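Local coordinates for fructooligosaccharide ABC transporter substrate-binding protein FusA (Streptococcus pneumoniae, PDB 5G5Y) that captures short- and long-chain fructooligosaccharides, preferring tetrasaccharides and larger, as the solute-binding component of the FusABC-MsmK import complex, at residues 45-48 against 49-53; 68-71 against 72-76. One frame throughout, in Å; residues are numbered along the deposited sequence.

Interaction 1. Residues 45-48 against 49-53; sequences FAEK and RNLDI. With ZN (zinc ion), chain I.
With CG set opposite the backbone N in both residues, F45 (chi1 173°) and R49 (chi1 177°) send their side chains out one turn apart on the helix, toward M8 and I62 of strands 3-10 and 61-63 in the mixed sheet, and a bend at chi3 (61°) then folds the R49 guanidinium back along the first turn. The CB of R49 sits over one face of the F45 ring near its rim, while the F45 ring and the guanidinium stand almost perpendicular, the nearest approach being F45 CE2 to R49 NH1 at 3.8 Å. One face of the guanidinium lies over A46 CA, and NH2 comes close to the A46 methyl. The guanidinium edge is turned to the next residue, N50: R49 NE and NH2 both donate to N50 OD1, at 3.2 Å and 3.0 Å, a side-on grip on a single oxygen that lies in the guanidinium plane. Both donors reach that oxygen from the same face of the amide, NE from above the carbonyl plane and not on a lone pair. NH1 forms a salt bridge with D65.

On another side of the same helix, the K48 carbonyl takes the backbone N-H of D52 at 3.1 Å and a water-donated bond at 2.8 Å. That water is also a zinc ligand, 2.0 Å from the metal, and D52 OD1 binds the zinc directly at 2.1 Å; a second water and one atom from elsewhere in the structure are further ligands. The other carboxylate oxygen, OD2, is hydrogen-bonded to Y41. Farther round, E47, bent at chi2, brings OE2 forward to within 3.7 Å of L51 CG, a van der Waals contact.

The helix 45-55 thus handles the charges of R49 and D52 differently: R49 is buried, its cation probably balanced by D65 and further held by the N50 amide, whereas the negative charge of D52 is probably offset in part by a zinc ion whose coordinated water, probably polarised by the metal, is anchored by a main-chain carbonyl.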
loop_
_atom_site.group_PDB
_atom_site.type_symbol
_atom_site.label_atom_id
_atom_site.label_comp_id
_atom_site.label_asym_id
_atom_site.label_seq_id
_atom_site.Cartn_x
_atom_site.Cartn_y
_atom_site.Cartn_z
ATOM N N PHE A 45 18.742 9.395 -1.105
ATOM C CA PHE A 45 19.073 8.917 0.249
ATOM C C PHE A 45 19.793 7.562 0.240
ATOM O O PHE A 45 20.825 7.376 0.901
ATOM C CB PHE A 45 17.800 8.827 1.104
ATOM C CG PHE A 45 18.042 8.184 2.425
ATOM C CD1 PHE A 45 18.520 8.928 3.482
ATOM C CD2 PHE A 45 17.812 6.821 2.594
ATOM C CE1 PHE A 45 18.782 8.333 4.686
ATOM C CE2 PHE A 45 18.035 6.216 3.825
ATOM C CZ PHE A 45 18.549 6.975 4.860
ATOM N N ALA A 46 19.254 6.614 -0.510
ATOM C CA ALA A 46 19.781 5.239 -0.491
ATOM C C ALA A 46 21.240 5.185 -0.929
ATOM O O ALA A 46 22.055 4.502 -0.307
ATOM C CB ALA A 46 18.933 4.314 -1.367
ATOM N N GLU A 47 21.577 5.908 -2.000
ATOM C CA GLU A 47 22.973 5.959 -2.442
ATOM C C GLU A 47 23.913 6.635 -1.432
ATOM O O GLU A 47 24.998 6.128 -1.163
ATOM C CB GLU A 47 23.149 6.631 -3.814
ATOM C CG GLU A 47 24.538 6.347 -4.403
ATOM C CD GLU A 47 24.955 4.875 -4.214
ATOM O OE1 GLU A 47 24.218 4.014 -4.761
ATOM O OE2 GLU A 47 25.948 4.563 -3.479
ATOM N N LYS A 48 23.469 7.757 -0.876
ATOM C CA LYS A 48 24.266 8.491 0.093
ATOM C C LYS A 48 24.476 7.667 1.366
ATOM O O LYS A 48 25.584 7.585 1.884
ATOM C CB LYS A 48 23.641 9.852 0.350
ATOM C CG LYS A 48 23.760 10.778 -0.878
ATOM C CD LYS A 48 22.997 12.070 -0.706
ATOM C CE LYS A 48 23.166 13.011 -1.904
ATOM N NZ LYS A 48 22.176 14.114 -1.788
ATOM N N ARG A 49 23.411 6.999 1.829
ATOM C CA ARG A 49 23.507 6.052 2.944
ATOM C C ARG A 49 24.482 4.920 2.658
ATOM O O ARG A 49 25.360 4.642 3.469
ATOM C CB ARG A 49 22.118 5.497 3.285
ATOM C CG ARG A 49 22.139 4.456 4.396
ATOM C CD ARG A 49 20.951 3.535 4.362
ATOM N NE ARG A 49 20.935 2.814 3.118
ATOM C CZ ARG A 49 19.864 2.415 2.450
ATOM N NH1 ARG A 49 18.649 2.610 2.925
ATOM N NH2 ARG A 49 20.026 1.781 1.289
ATOM N N ASN A 50 24.372 4.291 1.483
ATOM C CA ASN A 50 25.277 3.183 1.127
ATOM C C ASN A 50 26.768 3.592 1.055
ATOM O O ASN A 50 27.646 2.818 1.480
ATOM C CB ASN A 50 24.823 2.504 -0.184
ATOM C CG ASN A 50 23.477 1.794 -0.059
ATOM O OD1 ASN A 50 22.972 1.522 1.048
ATOM N ND2 ASN A 50 22.857 1.538 -1.199
ATOM N N LEU A 51 27.053 4.812 0.584
ATOM C CA LEU A 51 28.440 5.334 0.577
ATOM C C LEU A 51 28.988 5.542 1.984
ATOM O O LEU A 51 30.150 5.226 2.264
ATOM C CB LEU A 51 28.550 6.651 -0.197
ATOM C CG LEU A 51 28.562 6.512 -1.709
ATOM C CD1 LEU A 51 28.373 7.867 -2.345
ATOM C CD2 LEU A 51 29.837 5.842 -2.190
ATOM N N ASP A 52 28.137 6.031 2.875
ATOM C CA ASP A 52 28.497 6.147 4.295
ATOM C C ASP A 52 28.809 4.810 4.952
ATOM O O ASP A 52 29.800 4.701 5.687
ATOM C CB ASP A 52 27.398 6.913 5.068
ATOM C CG ASP A 52 27.387 8.367 4.727
ATOM O OD1 ASP A 52 28.334 8.765 4.031
ATOM O OD2 ASP A 52 26.466 9.126 5.104
ATOM N N ILE A 53 27.999 3.800 4.671
ATOM C CA ILE A 53 28.228 2.457 5.196
ATOM C C ILE A 53 29.550 1.874 4.665
ATOM O O ILE A 53 30.386 1.412 5.449
ATOM C CB ILE A 53 27.038 1.502 4.900
ATOM C CG1 ILE A 53 25.801 1.975 5.695
ATOM C CG2 ILE A 53 27.362 0.042 5.280
ATOM C CD1 ILE A 53 24.477 1.344 5.287
HETATM ZN ZN ZN I . 28.567 10.503 2.906
HETATM O O HOH W 1 27.240 9.853 1.480
HETATM O O HOH W 2 29.766 11.153 4.578
#

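Interaction 2. Residues 68-71 against 72-76; sequences SDVD and LMNWA
Four successive i to i+4 backbone bonds, from L72 N to S68 O through W75 N to D71 O, carry the chain from the N-cap S68 into the helix 69-77. D71 dominates the side-chain contacts. Its CB lies over the six-membered ring of W75, a CH-pi contact 4.2 Å from the centroid and 12° off the ring normal. The D71 carbonyl oxygen sits above a face of the same indole, 3.3 Å from CG, while still accepting the W75 amide.

S68 and D71 form a capping box, the classic reciprocal start of an alpha-helix: S68 OG accepts from D71 N at 3.1 Å, and D71 OD2 answers with a weak bond from S68 N at 3.3 Å. The side chain of D71 can turn back in this way because its CG lies beside the backbone N (chi1 -70°). Its other oxygen, OD1, takes a water bond of 2.6 Å, and the same water accepts from N74 ND2, bridging one helical turn. V70 runs alongside N74, with CG1 4.0 Å from ND2. Beyond the cap, D69 forms a salt bridge with R307.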
loop_
_atom_site.group_PDB
_atom_site.type_symbol
_atom_site.label_atom_id
_atom_site.label_comp_id
_atom_site.label_asym_id
_atom_site.label_seq_id
_atom_site.Cartn_x
_atom_site.Cartn_y
_atom_site.Cartn_z
ATOM N N SER A 68 15.351 -2.442 2.194
ATOM C CA SER A 68 14.788 -3.739 1.824
ATOM C C SER A 68 15.241 -4.854 2.806
ATOM O O SER A 68 16.226 -4.702 3.551
ATOM C CB SER A 68 15.208 -4.107 0.400
ATOM O OG SER A 68 16.573 -4.505 0.395
ATOM N N ASP A 69 14.519 -5.973 2.789
ATOM C CA ASP A 69 14.865 -7.142 3.595
ATOM C C ASP A 69 16.263 -7.673 3.272
ATOM O O ASP A 69 17.024 -8.018 4.172
ATOM C CB ASP A 69 13.808 -8.228 3.444
ATOM C CG ASP A 69 12.491 -7.840 4.098
ATOM O OD1 ASP A 69 12.460 -6.851 4.899
ATOM O OD2 ASP A 69 11.471 -8.501 3.817
ATOM N N VAL A 70 16.585 -7.665 1.987
ATOM C CA VAL A 70 17.930 -8.018 1.498
ATOM C C VAL A 70 19.001 -7.158 2.162
ATOM O O VAL A 70 19.979 -7.700 2.646
ATOM C CB VAL A 70 18.009 -7.901 -0.039
ATOM C CG1 VAL A 70 19.451 -7.856 -0.529
ATOM C CG2 VAL A 70 17.318 -9.094 -0.657
ATOM N N ASP A 71 18.783 -5.838 2.170
ATOM C CA ASP A 71 19.690 -4.851 2.802
ATOM C C ASP A 71 19.831 -5.145 4.279
ATOM O O ASP A 71 20.950 -5.204 4.787
ATOM C CB ASP A 71 19.181 -3.390 2.688
ATOM C CG ASP A 71 19.238 -2.805 1.297
ATOM O OD1 ASP A 71 20.088 -3.185 0.481
ATOM O OD2 ASP A 71 18.403 -1.897 1.025
ATOM N N LEU A 72 18.713 -5.304 4.998
ATOM C CA LEU A 72 18.789 -5.571 6.455
ATOM C C LEU A 72 19.630 -6.798 6.763
ATOM O O LEU A 72 20.480 -6.754 7.650
ATOM C CB LEU A 72 17.395 -5.773 7.110
ATOM C CG LEU A 72 16.534 -4.512 7.228
ATOM C CD1 LEU A 72 15.133 -4.899 7.763
ATOM C CD2 LEU A 72 17.195 -3.448 8.099
ATOM N N MET A 73 19.392 -7.875 6.012
ATOM C CA MET A 73 20.147 -9.126 6.157
ATOM C C MET A 73 21.639 -8.959 5.902
ATOM O O MET A 73 22.455 -9.480 6.654
ATOM C CB MET A 73 19.610 -10.213 5.212
ATOM C CG MET A 73 18.303 -10.860 5.643
ATOM S SD MET A 73 18.112 -11.111 7.426
ATOM C CE MET A 73 16.927 -12.458 7.260
ATOM N N ASN A 74 21.979 -8.258 4.826
ATOM C CA ASN A 74 23.381 -7.976 4.549
ATOM C C ASN A 74 24.007 -7.188 5.702
ATOM O O ASN A 74 25.071 -7.554 6.185
ATOM C CB ASN A 74 23.535 -7.208 3.249
ATOM C CG ASN A 74 23.563 -8.112 2.042
ATOM O OD1 ASN A 74 23.953 -9.297 2.127
ATOM N ND2 ASN A 74 23.132 -7.573 0.900
ATOM N N TRP A 75 23.333 -6.131 6.155
ATOM C CA TRP A 75 23.894 -5.290 7.217
ATOM C C TRP A 75 24.048 -6.038 8.535
ATOM O O TRP A 75 25.033 -5.833 9.252
ATOM C CB TRP A 75 23.058 -4.046 7.457
ATOM C CG TRP A 75 23.002 -3.128 6.317
ATOM C CD1 TRP A 75 23.890 -3.046 5.277
ATOM C CD2 TRP A 75 21.988 -2.135 6.060
ATOM N NE1 TRP A 75 23.486 -2.066 4.394
ATOM C CE2 TRP A 75 22.326 -1.496 4.842
ATOM C CE3 TRP A 75 20.814 -1.759 6.713
ATOM C CZ2 TRP A 75 21.549 -0.471 4.288
ATOM C CZ3 TRP A 75 20.057 -0.721 6.190
ATOM C CH2 TRP A 75 20.419 -0.094 4.973
ATOM N N ALA A 76 23.076 -6.884 8.842
ATOM C CA ALA A 76 23.141 -7.751 10.032
ATOM C C ALA A 76 24.304 -8.728 9.945
ATOM O O ALA A 76 25.116 -8.827 10.878
ATOM C CB ALA A 76 21.838 -8.513 10.212
HETATM O O HOH W 3 21.954 -4.986 0.205
#

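How the interactions relate
Read from the N terminus, the chain leaves strand 34-41 and enters the helix 45-55, where interaction 1 lies; strand 61-63 of the mixed sheet follows, and interaction 2 then opens the helix 69-77. The two are in series, neither nesting nor crossing; each is made of links about one turn long within its own helix, and neither closes a long loop. The centres of interaction 1 and interaction 2 are nevertheless about 14 Å apart, and the two touch. W75 is the common element: its CH2 lies 3.5 Å from R49 NE, and its CZ2 is 3.6 Å from I53 CD1. Through this indole the helix 69-77 packs on the helix 45-55, which itself rests on strands 3-10 and 61-63.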